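Local coordinates for sugar phosphate isomerase/epimerase (Parabacteroides distasonis, PDB 3L23), which binds a magnesium ion in a TIM barrel of the xylose isomerase-like kind and is probably a sugar phosphate isomerase or epimerase, its substrate not established, at residues 35-38 with 39-43; 148-151 with 152-156; 197-200 with 201-205; 259-262 with 263-267. All blocks are in the same frame, centred on the assembly; numbering follows the deposited sequence. Where two conformers were deposited one is given.

Contact 1. Residues 35-38 with 39-43; sequences LRKV and KDMGY
V38 and Y43 meet where the helix of residues 31-40 runs out: after the regular bonds from K39, D40 and M41 back to L35, R36 and K37, the backbone closes in a Schellman motif. G42, at a positive phi of 110°, sends its N to K39 O at 2.9 Å, and Y43 N reaches back to V38 O in a longer, weak bond of 3.4 Å. M41 N also bonds weakly to V38 O, which therefore takes two weak bonds at the helix end. The same oxygen lies in the plane of the Y43 ring, at its edge, 3.5 Å from CD2. V38 carries the apolar contact with its two methyls. With chi1 at 169°, CG1 stands opposite the backbone N and meets Y43 CB at 3.7 Å, the two side chains crossing at about a right angle. The other methyl, CG2, meets the selenomethionine M41, whose chain bends at chi3 and brings CE to 4.1 Å from it. K39 NZ leaves this group for the carbonyl of G72. The helix belongs to the beta-alpha-beta unit of strands 16-18 and 45-52; V38 and Y43 both pack on L17 of the first strand. Helix 285-298 flanks the turn, with F286 and K290 against M41, A293 against Y43, and V289 O bonded to Y43 OH.

Contact 2. Residues 148-151 with 152-156; sequences QASD and VIKAE. With EDO (1,2-ethanediol), chain G.
A149 and I153, like S150 and K154, are paired one turn apart on helix 136-155, the crossover helix of the beta-alpha-beta unit that joins strands 124-127 and 162-165 of the barrel. I153 N and K154 N bond to A149 O and S150 O, both at 2.9 Å; A155 N to D151 O is longer at 3.2 Å. On the inner side the I153 side chain folds back along the helix: CG1 lies beside its own backbone N (chi1 -66°), which sets it 3.1 Å from A149 O and carries CD1 to a loose 4.4 Å from A149 CB. F162 of strand 162-165 lies against A149, S150 and I153, while W110 of helix 103-119 packs on A149. Next round the helix, the extended chain of K154 runs alongside S150, its CE 3.8 Å from S150 OG. Neither polar end is spent on the other: S150 OG bonds to K210 O and K154 NZ to S209 O, both just ahead of strand 211-216. D151 splits its carboxylate, OD1 in a salt bridge with K210 and OD2 accepting a hydrogen bond of 2.5 Å from O1 of a 1,2-ethanediol, probably from the crystallisation liquor. The contact is thus apolar toward the barrel and polar toward the 209-210 backbone, and K210 would probably help to stabilise the D151 charge.

Contact 3. Residues 197-200 with 201-205; sequences QIYD and LMLKD
The Y199 ring and the L203 methyl CD1 meet obliquely one turn apart, CD1 standing 3.9 Å from Y199 CD2. The ring is otherwise set among aromatics: Y230 meets it edge-to-face, and the rings of F171 and F213 touch it at inclined angles. Its place follows from chi1 of -161°, which swings CG away from the backbone N. The other flat pair is the amide of Q197 and the carboxylate of D200. NE2 of Q197 donates to D200 OD2 at 3.1 Å, the acceptor lying near the amide plane but approached from above the carboxylate plane. Y230 OH bonds to the second oxygen, OD1, while Q197 OE1 is taken by N225 ND2. An alanine in place of D200 is likely to leave Q197 NE2 and Y230 OH without this shared carboxylate, uncoupling the glutamine from the tyrosine. A further apolar pair sits one residue earlier in the helix: I198 CG2 touches CE of the extended selenomethionine M202 at 3.9 Å. Backbone bonds of the first turn, including L201 N to Q197 O at 3.2 Å, start the helix directly after the N-cap residue Q197. This short helix, 198-205, follows strand 196-197 and lies against strand 211-216, where F213 covers M202 and L203 and M215 touches Y199; on another side L201 packs on H136 and A139 of helix 136-155.

Contact 4. Residues 259-262 with 263-267; sequences MIFK and QMYAN
Aromatic and selenium contacts dominate where F261 meets M264 and Y265. F261 and the selenomethionine M264 run next to each other in the same direction, in a Met-aromatic contact: SE is 4.8 Å from the F261 ring centroid, 39° off its normal, and the bend of M264 at chi3 (81°) turns the methyl CE back to 3.7 Å from F261 CD2. Y265 comes across F261 from the next turn, its CE2 3.9 Å from F261 CD2. With chi1 of -68° its ring also comes close to the backbone, CD2 3.0 Å from F261 O at an oblique approach; that oxygen already accepts the bond from Y265 N. Among the hydrogen bonds, those of the helix 257-267 backbone are regular, M264 N to I260 O at 2.9 Å. At the side chains Q263 NE2 donates to N267 OD1 at 2.9 Å, in the plane of the Q263 amide, and OE1 of the same amide accepts from Q232. The bent M259 chain lies alongside that of Q263 and puts its methyl CE 3.7 Å from Q263 OE1. Y265 OH bonds to the backbone N of K303, which also makes a cation-pi contact with the ring. A leucine at Y265 would probably leave K303 without its hydroxyl and ring partners and one flank of F261 less covered. With Y272 edge-to-face on F261, the chemistry is consistent with a helix held to the barrel by aromatic packing and to the C-terminal K303 by one hydrogen bond and a cation-pi contact.

How the contacts relate
Each contact is local, spanning a single stretch of chain, so none closes a long loop; the four follow in series, without nesting or crossing. Contact 1 ends the helix after strand 16-18, before strand 45-52. Contact 2 lies on the helix between strands 124-127 and 162-165, contact 3 on the short helix ahead of strand 211-216, and contact 4 on the helix between 238-243 and 272-274. Together they mark the outer helical layer of the TIM barrel around the magnesium site. Contacts 1 and 3 lie on opposite sides of the chain's centre, their centres about 37 Å apart, while contacts 2 and 3 come within about 9 Å at their nearest atoms.

Contact 1. Residues 35-38 with 39-43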
loop_
_atom_site.group_PDB
_atom_site.type_symbol
_atom_site.label_atom_id
_atom_site.label_comp_id
_atom_site.label_asym_id
_atom_site.label_seq_id
_atom_site.Cartn_x
_atom_site.Cartn_y
_atom_site.Cartn_z
ATOM N N LEU A 35 -10.830 -11.945 -13.306
ATOM C CA LEU A 35 -10.890 -10.480 -13.286
ATOM C C LEU A 35 -12.343 -10.014 -13.523
ATOM O O LEU A 35 -12.801 -9.048 -12.891
ATOM C CB LEU A 35 -9.914 -9.875 -14.287
ATOM C CG LEU A 35 -8.444 -9.933 -13.862
ATOM C CD1 LEU A 35 -7.475 -9.802 -15.095
ATOM C CD2 LEU A 35 -8.175 -8.886 -12.795
ATOM N N ARG A 36 -13.067 -10.704 -14.389
ATOM C CA ARG A 36 -14.513 -10.469 -14.535
ATOM C C ARG A 36 -15.272 -10.686 -13.228
ATOM O O ARG A 36 -16.206 -9.911 -12.905
ATOM C CB ARG A 36 -15.118 -11.320 -15.647
ATOM C CG ARG A 36 -14.655 -10.905 -17.033
ATOM C CD ARG A 36 -15.518 -11.496 -18.132
ATOM N NE ARG A 36 -15.519 -12.962 -18.201
ATOM C CZ ARG A 36 -14.633 -13.701 -18.879
ATOM N NH1 ARG A 36 -13.645 -13.169 -19.578
ATOM N NH2 ARG A 36 -14.766 -15.011 -18.871
ATOM N N LYS A 37 -14.877 -11.708 -12.471
ATOM C CA LYS A 37 -15.493 -11.967 -11.145
ATOM C C LYS A 37 -15.234 -10.813 -10.187
ATOM O O LYS A 37 -16.100 -10.443 -9.402
ATOM C CB LYS A 37 -15.041 -13.311 -10.550
ATOM C CG LYS A 37 -15.741 -13.701 -9.193
ATOM C CD LYS A 37 -15.660 -15.233 -8.830
ATOM C CE LYS A 37 -16.496 -15.584 -7.539
ATOM N NZ LYS A 37 -16.764 -17.111 -7.371
ATOM N N VAL A 38 -14.038 -10.229 -10.241
ATOM C CA VAL A 38 -13.705 -9.047 -9.445
ATOM C C VAL A 38 -14.673 -7.885 -9.761
ATOM O O VAL A 38 -15.250 -7.288 -8.856
ATOM C CB VAL A 38 -12.241 -8.612 -9.649
ATOM C CG1 VAL A 38 -11.986 -7.249 -9.040
ATOM C CG2 VAL A 38 -11.307 -9.676 -9.036
ATOM N N LYS A 39 -14.873 -7.630 -11.045
ATOM C CA LYS A 39 -15.836 -6.632 -11.477
ATOM C C LYS A 39 -17.236 -6.978 -10.976
ATOM O O LYS A 39 -17.929 -6.125 -10.434
ATOM C CB LYS A 39 -15.871 -6.499 -13.007
ATOM C CG LYS A 39 -16.850 -5.427 -13.498
ATOM C CD LYS A 39 -16.353 -4.007 -13.245
ATOM C CE LYS A 39 -17.359 -3.007 -13.851
ATOM N NZ LYS A 39 -16.759 -1.656 -13.944
ATOM N N ASP A 40 -17.652 -8.233 -11.130
ATOM C CA ASP A 40 -19.008 -8.644 -10.740
ATOM C C ASP A 40 -19.261 -8.523 -9.243
ATOM O O ASP A 40 -20.410 -8.338 -8.835
ATOM C CB ASP A 40 -19.305 -10.073 -11.214
ATOM C CG ASP A 40 -19.427 -10.188 -12.735
ATOM O OD1 ASP A 40 -19.635 -9.155 -13.424
ATOM O OD2 ASP A 40 -19.358 -11.339 -13.253
HETATM N N MSE A 41 -18.213 -8.652 -8.440
HETATM C CA MSE A 41 -18.312 -8.455 -6.982
HETATM C C MSE A 41 -18.487 -6.979 -6.587
HETATM O O MSE A 41 -18.785 -6.693 -5.419
HETATM C CB MSE A 41 -17.075 -9.055 -6.262
HETATM C CG MSE A 41 -17.002 -10.561 -6.340
HETATM SE SE MSE A 41 -15.600 -11.241 -5.190
HETATM C CE MSE A 41 -14.047 -10.699 -6.188
ATOM N N GLY A 42 -18.286 -6.061 -7.526
ATOM C CA GLY A 42 -18.539 -4.632 -7.300
ATOM C C GLY A 42 -17.308 -3.755 -7.244
ATOM O O GLY A 42 -17.408 -2.597 -6.862
ATOM N N TYR A 43 -16.145 -4.290 -7.622
ATOM C CA TYR A 43 -14.912 -3.524 -7.647
ATOM C C TYR A 43 -14.690 -2.867 -9.001
ATOM O O TYR A 43 -15.005 -3.434 -10.013
ATOM C CB TYR A 43 -13.710 -4.429 -7.321
ATOM C CG TYR A 43 -13.766 -4.978 -5.930
ATOM C CD1 TYR A 43 -13.363 -4.203 -4.842
ATOM C CD2 TYR A 43 -14.293 -6.241 -5.661
ATOM C CE1 TYR A 43 -13.453 -4.680 -3.555
ATOM C CE2 TYR A 43 -14.384 -6.720 -4.322
ATOM C CZ TYR A 43 -13.924 -5.930 -3.286
ATOM O OH TYR A 43 -13.987 -6.343 -1.949
#

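Contact 2. Residues 148-151 with 152-156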
loop_
_atom_site.group_PDB
_atom_site.type_symbol
_atom_site.label_atom_id
_atom_site.label_comp_id
_atom_site.label_asym_id
_atom_site.label_seq_id
_atom_site.Cartn_x
_atom_site.Cartn_y
_atom_site.Cartn_z
ATOM N N GLN A 148 14.586 11.069 -2.463
ATOM C CA GLN A 148 15.304 10.932 -3.738
ATOM C C GLN A 148 14.558 9.973 -4.668
ATOM O O GLN A 148 14.541 10.194 -5.881
ATOM C CB GLN A 148 16.727 10.442 -3.547
ATOM C CG GLN A 148 17.491 10.510 -4.861
ATOM C CD GLN A 148 18.952 10.088 -4.767
ATOM O OE1 GLN A 148 19.424 9.640 -3.716
ATOM N NE2 GLN A 148 19.660 10.215 -5.877
ATOM N N ALA A 149 13.957 8.909 -4.124
ATOM C CA ALA A 149 13.144 7.967 -4.930
ATOM C C ALA A 149 12.036 8.713 -5.642
ATOM O O ALA A 149 11.765 8.462 -6.810
ATOM C CB ALA A 149 12.551 6.815 -4.065
ATOM N N SER A 150 11.397 9.649 -4.938
ATOM C CA SER A 150 10.322 10.436 -5.521
ATOM C C SER A 150 10.798 11.201 -6.742
ATOM O O SER A 150 10.094 11.232 -7.762
ATOM C CB SER A 150 9.753 11.387 -4.475
ATOM O OG SER A 150 8.863 12.294 -5.075
ATOM N N ASP A 151 11.996 11.804 -6.655
ATOM C CA ASP A 151 12.581 12.531 -7.782
ATOM C C ASP A 151 12.765 11.610 -8.987
ATOM O O ASP A 151 12.466 11.988 -10.128
ATOM C CB ASP A 151 13.947 13.143 -7.435
ATOM C CG ASP A 151 13.883 14.252 -6.396
ATOM O OD1 ASP A 151 12.811 14.782 -6.079
ATOM O OD2 ASP A 151 14.980 14.632 -5.916
ATOM N N VAL A 152 13.266 10.398 -8.733
ATOM C CA VAL A 152 13.441 9.395 -9.786
ATOM C C VAL A 152 12.095 8.981 -10.420
ATOM O O VAL A 152 11.982 8.891 -11.629
ATOM C CB VAL A 152 14.172 8.153 -9.240
ATOM C CG1 VAL A 152 14.157 7.018 -10.257
ATOM C CG2 VAL A 152 15.587 8.537 -8.844
ATOM N N ILE A 153 11.103 8.760 -9.583
ATOM C CA ILE A 153 9.753 8.327 -10.006
ATOM C C ILE A 153 9.055 9.400 -10.849
ATOM O O ILE A 153 8.494 9.106 -11.909
ATOM C CB ILE A 153 8.903 7.960 -8.782
ATOM C CG1 ILE A 153 9.499 6.699 -8.092
ATOM C CG2 ILE A 153 7.462 7.699 -9.153
ATOM C CD1 ILE A 153 8.960 6.435 -6.665
ATOM N N LYS A 154 9.125 10.648 -10.398
ATOM C CA LYS A 154 8.497 11.754 -11.150
ATOM C C LYS A 154 9.136 11.964 -12.507
ATOM O O LYS A 154 8.439 12.298 -13.481
ATOM C CB LYS A 154 8.532 13.057 -10.343
ATOM C CG LYS A 154 7.676 13.068 -9.103
ATOM C CD LYS A 154 7.481 14.475 -8.575
ATOM C CE LYS A 154 6.700 14.489 -7.260
ATOM N NZ LYS A 154 6.340 15.882 -6.870
ATOM N N ALA A 155 10.454 11.757 -12.582
ATOM C CA ALA A 155 11.238 11.928 -13.824
ATOM C C ALA A 155 10.893 10.880 -14.878
ATOM O O ALA A 155 11.153 11.094 -16.070
ATOM C CB ALA A 155 12.716 11.891 -13.526
ATOM N N GLU A 156 10.368 9.737 -14.437
ATOM C CA GLU A 156 9.858 8.696 -15.329
ATOM C C GLU A 156 8.394 8.905 -15.713
ATOM O O GLU A 156 7.851 8.139 -16.529
ATOM C CB GLU A 156 10.048 7.304 -14.704
ATOM C CG GLU A 156 11.500 6.923 -14.534
ATOM C CD GLU A 156 12.302 7.039 -15.811
ATOM O OE1 GLU A 156 11.787 6.610 -16.867
ATOM O OE2 GLU A 156 13.440 7.573 -15.774
HETATM C C1 EDO G . 15.951 14.868 -2.928
HETATM O O1 EDO G . 15.906 15.891 -3.927
HETATM C C2 EDO G . 15.755 15.511 -1.574
HETATM O O2 EDO G . 14.554 16.290 -1.552
#

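Contact 3. Residues 197-200 with 201-205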
loop_
_atom_site.group_PDB
_atom_site.type_symbol
_atom_site.label_atom_id
_atom_site.label_comp_id
_atom_site.label_asym_id
_atom_site.label_seq_id
_atom_site.Cartn_x
_atom_site.Cartn_y
_atom_site.Cartn_z
ATOM N N GLN A 197 7.920 7.553 17.688
ATOM C CA GLN A 197 7.430 6.560 16.769
ATOM C C GLN A 197 8.088 6.769 15.406
ATOM O O GLN A 197 8.170 7.900 14.907
ATOM C CB GLN A 197 5.902 6.623 16.643
ATOM C CG GLN A 197 5.194 6.293 17.973
ATOM C CD GLN A 197 3.685 6.239 17.882
ATOM O OE1 GLN A 197 3.061 5.357 18.487
ATOM N NE2 GLN A 197 3.088 7.164 17.094
ATOM N N ILE A 198 8.517 5.672 14.795
ATOM C CA ILE A 198 9.120 5.740 13.450
ATOM C C ILE A 198 8.240 6.484 12.467
ATOM O O ILE A 198 8.727 7.321 11.721
ATOM C CB ILE A 198 9.523 4.312 12.928
ATOM C CG1 ILE A 198 10.666 3.753 13.754
ATOM C CG2 ILE A 198 9.931 4.349 11.436
ATOM C CD1 ILE A 198 10.814 2.239 13.640
ATOM N N TYR A 199 6.935 6.206 12.443
ATOM C CA TYR A 199 6.041 6.867 11.491
ATOM C C TYR A 199 6.054 8.400 11.636
ATOM O O TYR A 199 5.979 9.144 10.621
ATOM C CB TYR A 199 4.631 6.314 11.681
ATOM C CG TYR A 199 3.667 6.515 10.524
ATOM C CD1 TYR A 199 3.839 5.834 9.313
ATOM C CD2 TYR A 199 2.583 7.383 10.637
ATOM C CE1 TYR A 199 2.952 6.014 8.265
ATOM C CE2 TYR A 199 1.698 7.550 9.588
ATOM C CZ TYR A 199 1.883 6.884 8.423
ATOM O OH TYR A 199 1.027 7.048 7.354
ATOM N N ASP A 200 6.077 8.874 12.880
ATOM C CA ASP A 200 6.184 10.325 13.144
ATOM C C ASP A 200 7.471 10.917 12.589
ATOM O O ASP A 200 7.450 12.020 12.062
ATOM C CB ASP A 200 5.992 10.616 14.616
ATOM C CG ASP A 200 4.619 10.228 15.067
ATOM O OD1 ASP A 200 3.707 10.390 14.243
ATOM O OD2 ASP A 200 4.429 9.755 16.192
ATOM N N LEU A 201 8.575 10.182 12.672
ATOM C CA LEU A 201 9.824 10.616 12.082
ATOM C C LEU A 201 9.714 10.624 10.552
ATOM O O LEU A 201 10.288 11.500 9.888
ATOM C CB LEU A 201 10.998 9.732 12.533
ATOM C CG LEU A 201 11.290 9.673 14.040
ATOM C CD1 LEU A 201 12.340 8.616 14.335
ATOM C CD2 LEU A 201 11.662 11.062 14.577
HETATM N N MSE A 202 8.979 9.663 9.981
HETATM C CA MSE A 202 8.830 9.610 8.526
HETATM C C MSE A 202 8.062 10.819 8.024
HETATM O O MSE A 202 8.439 11.430 7.021
HETATM C CB MSE A 202 8.144 8.309 8.083
HETATM C CG MSE A 202 9.045 7.089 8.214
HETATM SE SE MSE A 202 7.969 5.564 7.544
HETATM C CE MSE A 202 9.402 4.270 7.545
ATOM N N LEU A 203 6.974 11.142 8.706
ATOM C CA LEU A 203 6.196 12.354 8.396
ATOM C C LEU A 203 7.065 13.591 8.512
ATOM O O LEU A 203 7.090 14.444 7.616
ATOM C CB LEU A 203 5.008 12.468 9.333
ATOM C CG LEU A 203 3.876 11.476 9.039
ATOM C CD1 LEU A 203 3.003 11.263 10.316
ATOM C CD2 LEU A 203 3.033 11.845 7.784
ATOM N N LYS A 204 7.787 13.707 9.605
ATOM C CA LYS A 204 8.586 14.926 9.840
ATOM C C LYS A 204 9.674 15.185 8.801
ATOM O O LYS A 204 9.934 16.351 8.419
ATOM C CB LYS A 204 9.240 14.853 11.221
ATOM C CG LYS A 204 10.004 16.089 11.603
ATOM C CD LYS A 204 10.439 16.084 13.047
ATOM C CE LYS A 204 11.454 15.043 13.370
ATOM N NZ LYS A 204 12.410 15.694 14.349
ATOM N N ASP A 205 10.350 14.121 8.388
ATOM C CA ASP A 205 11.587 14.227 7.632
ATOM C C ASP A 205 11.507 13.813 6.172
ATOM O O ASP A 205 12.534 13.736 5.508
ATOM C CB ASP A 205 12.669 13.416 8.334
ATOM C CG ASP A 205 13.110 14.047 9.647
ATOM O OD1 ASP A 205 13.107 15.290 9.745
ATOM O OD2 ASP A 205 13.484 13.307 10.568
#

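Contact 4. Residues 259-262 with 263-267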
loop_
_atom_site.group_PDB
_atom_site.type_symbol
_atom_site.label_atom_id
_atom_site.label_comp_id
_atom_site.label_asym_id
_atom_site.label_seq_id
_atom_site.Cartn_x
_atom_site.Cartn_y
_atom_site.Cartn_z
HETATM N N MSE A 259 -16.553 6.153 11.269
HETATM C CA MSE A 259 -15.695 7.301 11.560
HETATM C C MSE A 259 -14.551 7.414 10.573
HETATM O O MSE A 259 -14.179 8.517 10.178
HETATM C CB MSE A 259 -15.191 7.247 13.032
HETATM C CG MSE A 259 -14.482 8.462 13.502
HETATM SE SE MSE A 259 -15.696 9.972 13.742
HETATM C CE MSE A 259 -14.618 11.217 12.620
ATOM N N ILE A 260 -13.953 6.278 10.199
ATOM C CA ILE A 260 -12.880 6.265 9.212
ATOM C C ILE A 260 -13.362 6.880 7.884
ATOM O O ILE A 260 -12.700 7.758 7.344
ATOM C CB ILE A 260 -12.316 4.857 9.007
ATOM C CG1 ILE A 260 -11.477 4.484 10.216
ATOM C CG2 ILE A 260 -11.476 4.761 7.739
ATOM C CD1 ILE A 260 -11.112 3.011 10.268
ATOM N N PHE A 261 -14.518 6.447 7.381
ATOM C CA PHE A 261 -15.030 7.018 6.120
ATOM C C PHE A 261 -15.463 8.479 6.245
ATOM O O PHE A 261 -15.241 9.269 5.334
ATOM C CB PHE A 261 -16.156 6.181 5.535
ATOM C CG PHE A 261 -15.660 5.038 4.718
ATOM C CD1 PHE A 261 -15.337 3.790 5.329
ATOM C CD2 PHE A 261 -15.446 5.195 3.353
ATOM C CE1 PHE A 261 -14.849 2.726 4.573
ATOM C CE2 PHE A 261 -14.963 4.138 2.607
ATOM C CZ PHE A 261 -14.664 2.917 3.205
ATOM N N LYS A 262 -16.060 8.841 7.370
ATOM C CA LYS A 262 -16.416 10.231 7.606
ATOM C C LYS A 262 -15.173 11.097 7.480
ATOM O O LYS A 262 -15.166 12.155 6.799
ATOM C CB LYS A 262 -17.033 10.374 8.989
ATOM C CG LYS A 262 -17.341 11.799 9.372
ATOM C CD LYS A 262 -18.268 11.858 10.550
ATOM C CE LYS A 262 -18.171 13.191 11.227
ATOM N NZ LYS A 262 -19.253 13.332 12.217
ATOM N N GLN A 263 -14.107 10.655 8.137
ATOM C CA GLN A 263 -12.881 11.418 8.124
ATOM C C GLN A 263 -12.228 11.427 6.724
ATOM O O GLN A 263 -11.674 12.440 6.309
ATOM C CB GLN A 263 -11.880 10.913 9.197
ATOM C CG GLN A 263 -10.743 11.899 9.407
ATOM C CD GLN A 263 -11.201 13.228 9.985
ATOM O OE1 GLN A 263 -11.927 13.266 11.014
ATOM N NE2 GLN A 263 -10.834 14.346 9.316
HETATM N N MSE A 264 -12.290 10.302 6.023
HETATM C CA MSE A 264 -11.747 10.188 4.678
HETATM C C MSE A 264 -12.375 11.259 3.744
HETATM O O MSE A 264 -11.650 11.989 3.030
HETATM C CB MSE A 264 -11.975 8.774 4.133
HETATM C CG MSE A 264 -11.230 8.500 2.836
HETATM SE SE MSE A 264 -11.792 6.813 2.056
HETATM C CE MSE A 264 -13.359 7.442 1.256
ATOM N N TYR A 265 -13.707 11.387 3.804
ATOM C CA TYR A 265 -14.473 12.339 2.992
ATOM C C TYR A 265 -14.205 13.777 3.433
ATOM O O TYR A 265 -13.998 14.625 2.577
ATOM C CB TYR A 265 -15.973 11.995 3.004
ATOM C CG TYR A 265 -16.284 10.725 2.281
ATOM C CD1 TYR A 265 -15.829 10.496 0.984
ATOM C CD2 TYR A 265 -16.990 9.706 2.903
ATOM C CE1 TYR A 265 -16.082 9.282 0.347
ATOM C CE2 TYR A 265 -17.244 8.535 2.267
ATOM C CZ TYR A 265 -16.783 8.300 1.002
ATOM O OH TYR A 265 -17.068 7.069 0.406
ATOM N N ALA A 266 -14.155 14.045 4.741
ATOM C CA ALA A 266 -13.800 15.368 5.256
ATOM C C ALA A 266 -12.420 15.816 4.725
ATOM O O ALA A 266 -12.201 16.978 4.377
ATOM C CB ALA A 266 -13.787 15.382 6.781
ATOM N N ASN A 267 -11.493 14.877 4.656
ATOM C CA ASN A 267 -10.158 15.173 4.165
ATOM C C ASN A 267 -10.040 15.289 2.655
ATOM O O ASN A 267 -9.029 15.779 2.155
ATOM C CB ASN A 267 -9.179 14.092 4.599
ATOM C CG ASN A 267 -8.646 14.307 5.994
ATOM O OD1 ASN A 267 -9.327 14.833 6.858
ATOM N ND2 ASN A 267 -7.417 13.836 6.224
#